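Local structure of mersacidin decarboxylase (Bacillus sp., 1P3Y) at residues G101-N105 with L106-T110. The protein catalyses the oxidative decarboxylation of the C-terminal cysteine residue of the lantibiotic mersacidin to an aminoenethiol residue, with FAD as cofactor. Residues are numbered along the deposited sequence; the frame is centred on the assembly and turned at random.
Sequences GVAMN and LVATT. With FAD (flavin-adenine dinucleotide), chain B.
Asn105 caps the helix that begins at Leu106, its OD1 accepting from Ala108 N. With CG held between the backbone N and the carbonyl carbon (chi1 52°), OD1 reaches that N at 3.0 Å in a nearly straight bond (N-H...O 165°); this acceptance from the third residue onward makes Asn105 the N-cap. ND2 is engaged by a phosphate oxygen, O2A, of a second FAD, so both ends of the amide are fixed. The main-chain O of Asn105 takes two donors from Thr109: N lies in the carbonyl plane, whereas OG1, at 2.8 Å, approaches from above it, 50° out. Thr109 OG1 stands beside its own backbone N and anti to its carbonyl carbon, which aims it at the Asn105 carbonyl and also lets it accept from the ribityl hydroxyl O3' of FAD at 2.7 Å. The flavin chain is gripped again at Ala103 O, which accepts from FAD O4' at 2.8 Å. This FAD also bonds to Thr45 and Asn93 of a second subunit, so its site lies between subunits. Ala103 CB packs against the helix, 4.0 Å from Ala108 CB, and a water donates to both Val102 O and Ala108 O, tying the loop to the turn. Thr109 also touches the active-site His75, so one side chain borders both the ribityl chain and the active site. Within this Rossmann-type fold the loop leaves helix 92-99 through a Schellman motif at Gly101 and enters helix 106-113; Val107 and Ala108 pack on Ile94, Val107 also meets Ile87 of strand 84-90, and Leu106 and Thr110 lie against helix 75-81.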
loop_
_atom_site.group_PDB
_atom_site.type_symbol
_atom_site.label_atom_id
_atom_site.label_comp_id
_atom_site.label_asym_id
_atom_site.label_seq_id
_atom_site.Cartn_x
_atom_site.Cartn_y
_atom_site.Cartn_z
ATOM N N GLY A 101 6.709 -19.789 31.698
ATOM C CA GLY A 101 5.757 -18.726 31.971
ATOM C C GLY A 101 5.839 -17.542 31.034
ATOM O O GLY A 101 5.469 -16.426 31.386
ATOM N N VAL A 102 6.355 -17.782 29.839
ATOM C CA VAL A 102 6.456 -16.736 28.838
ATOM C C VAL A 102 5.294 -16.942 27.868
ATOM O O VAL A 102 4.936 -18.075 27.540
ATOM C CB VAL A 102 7.793 -16.843 28.111
ATOM C CG1 VAL A 102 7.765 -16.037 26.817
ATOM C CG2 VAL A 102 8.901 -16.355 29.046
ATOM N N ALA A 103 4.677 -15.861 27.428
ATOM C CA ALA A 103 3.570 -16.016 26.508
ATOM C C ALA A 103 3.555 -14.874 25.496
ATOM O O ALA A 103 2.915 -13.831 25.710
ATOM C CB ALA A 103 2.251 -16.089 27.285
ATOM N N MET A 104 4.284 -15.092 24.398
ATOM C CA MET A 104 4.403 -14.112 23.321
ATOM C C MET A 104 3.414 -14.309 22.171
ATOM O O MET A 104 3.430 -13.553 21.210
ATOM C CB MET A 104 5.835 -14.082 22.773
ATOM C CG MET A 104 6.785 -13.179 23.564
ATOM S SD MET A 104 6.188 -11.423 23.676
ATOM C CE MET A 104 6.873 -10.704 22.179
ATOM N N ASN A 105 2.579 -15.338 22.253
ATOM C CA ASN A 105 1.554 -15.557 21.240
ATOM C C ASN A 105 0.332 -16.108 21.946
ATOM O O ASN A 105 0.404 -16.495 23.129
ATOM C CB ASN A 105 2.002 -16.487 20.092
ATOM C CG ASN A 105 2.586 -17.810 20.565
ATOM O OD1 ASN A 105 2.098 -18.441 21.513
ATOM N ND2 ASN A 105 3.631 -18.251 19.874
ATOM N N LEU A 106 -0.788 -16.134 21.231
ATOM C CA LEU A 106 -2.033 -16.570 21.819
ATOM C C LEU A 106 -1.977 -18.020 22.316
ATOM O O LEU A 106 -2.513 -18.326 23.386
ATOM C CB LEU A 106 -3.175 -16.324 20.818
ATOM C CG LEU A 106 -4.635 -16.508 21.253
ATOM C CD1 LEU A 106 -4.990 -15.616 22.421
ATOM C CD2 LEU A 106 -5.523 -16.210 20.070
ATOM N N VAL A 107 -1.302 -18.898 21.575
ATOM C CA VAL A 107 -1.203 -20.314 21.972
ATOM C C VAL A 107 -0.602 -20.474 23.375
ATOM O O VAL A 107 -1.152 -21.174 24.225
ATOM C CB VAL A 107 -0.369 -21.123 20.937
ATOM C CG1 VAL A 107 -0.029 -22.514 21.490
ATOM C CG2 VAL A 107 -1.168 -21.251 19.617
ATOM N N ALA A 108 0.513 -19.803 23.617
ATOM C CA ALA A 108 1.172 -19.856 24.909
ATOM C C ALA A 108 0.381 -19.125 26.000
ATOM O O ALA A 108 0.391 -19.520 27.166
ATOM C CB ALA A 108 2.590 -19.254 24.795
ATOM N N THR A 109 -0.292 -18.050 25.627
ATOM C CA THR A 109 -1.061 -17.274 26.582
ATOM C C THR A 109 -2.265 -18.089 27.061
ATOM O O THR A 109 -2.613 -18.109 28.249
ATOM C CB THR A 109 -1.566 -15.940 25.929
ATOM O OG1 THR A 109 -0.443 -15.162 25.488
ATOM C CG2 THR A 109 -2.369 -15.110 26.939
ATOM N N THR A 110 -2.904 -18.762 26.119
ATOM C CA THR A 110 -4.062 -19.561 26.439
ATOM C C THR A 110 -3.723 -20.622 27.473
ATOM O O THR A 110 -4.552 -20.944 28.323
ATOM C CB THR A 110 -4.627 -20.198 25.168
ATOM O OG1 THR A 110 -4.999 -19.143 24.263
ATOM C CG2 THR A 110 -5.846 -21.071 25.490
HETATM P PA FAD B . 3.675 -7.874 23.702
HETATM O O1A FAD B . 2.565 -6.859 23.451
HETATM O O2A FAD B . 5.096 -7.483 23.343
HETATM O O5B FAD B . 3.374 -9.288 22.926
HETATM C C5B FAD B . 2.065 -9.674 22.410
HETATM C C4B FAD B . 1.927 -9.375 20.922
HETATM O O4B FAD B . 2.885 -8.397 20.533
HETATM C C3B FAD B . 2.185 -10.576 19.996
HETATM O O3B FAD B . 0.955 -10.789 19.310
HETATM C C2B FAD B . 3.334 -10.132 19.151
HETATM O O2B FAD B . 3.467 -10.601 17.839
HETATM C C1B FAD B . 3.247 -8.609 19.195
HETATM N N9A FAD B . 4.481 -7.785 18.977
HETATM C C8A FAD B . 5.667 -7.582 19.808
HETATM N N7A FAD B . 6.567 -6.779 19.284
HETATM C C5A FAD B . 6.007 -6.384 18.026
HETATM C C6A FAD B . 6.460 -5.535 16.942
HETATM N N6A FAD B . 7.631 -4.878 16.979
HETATM N N1A FAD B . 5.619 -5.394 15.795
HETATM C C2A FAD B . 4.417 -6.042 15.703
HETATM N N3A FAD B . 3.884 -6.886 16.722
HETATM C C4A FAD B . 4.817 -6.978 17.853
HETATM N N1 FAD B . -2.083 -10.913 29.872
HETATM C C2 FAD B . -1.800 -10.753 31.222
HETATM O O2 FAD B . -0.851 -11.391 31.754
HETATM N N3 FAD B . -2.582 -9.873 31.986
HETATM C C4 FAD B . -3.693 -9.092 31.487
HETATM O O4 FAD B . -4.353 -8.318 32.282
HETATM C C4X FAD B . -3.941 -9.261 30.127
HETATM N N5 FAD B . -5.018 -8.484 29.576
HETATM C C5X FAD B . -5.276 -8.614 28.174
HETATM C C6 FAD B . -6.333 -7.865 27.572
HETATM C C7 FAD B . -6.657 -7.937 26.154
HETATM C C7M FAD B . -7.822 -7.063 25.607
HETATM C C8 FAD B . -5.845 -8.837 25.305
HETATM C C8M FAD B . -6.059 -9.008 23.814
HETATM C C9 FAD B . -4.796 -9.596 25.849
HETATM C C9A FAD B . -4.474 -9.526 27.267
HETATM N N10 FAD B . -3.385 -10.290 27.971
HETATM C C10 FAD B . -3.129 -10.160 29.344
HETATM C "C1'" FAD B . -2.592 -11.171 27.166
HETATM C "C2'" FAD B . -1.251 -10.693 26.743
HETATM O "O2'" FAD B . -1.448 -9.455 25.923
HETATM C "C3'" FAD B . -0.563 -11.699 25.897
HETATM O "O3'" FAD B . 0.006 -12.771 26.679
HETATM C "C4'" FAD B . 0.586 -11.122 25.021
HETATM O "O4'" FAD B . 1.112 -12.221 24.202
HETATM C "C5'" FAD B . 1.743 -10.530 25.788
HETATM O "O5'" FAD B . 1.496 -9.149 26.096
HETATM P P FAD B . 2.661 -8.155 26.473
HETATM O O1P FAD B . 2.021 -6.857 26.714
HETATM O O2P FAD B . 3.446 -8.746 27.616
HETATM O O3P FAD B . 3.688 -8.241 25.227
HETATM O O HOH W 1 2.916 -19.685 28.542
#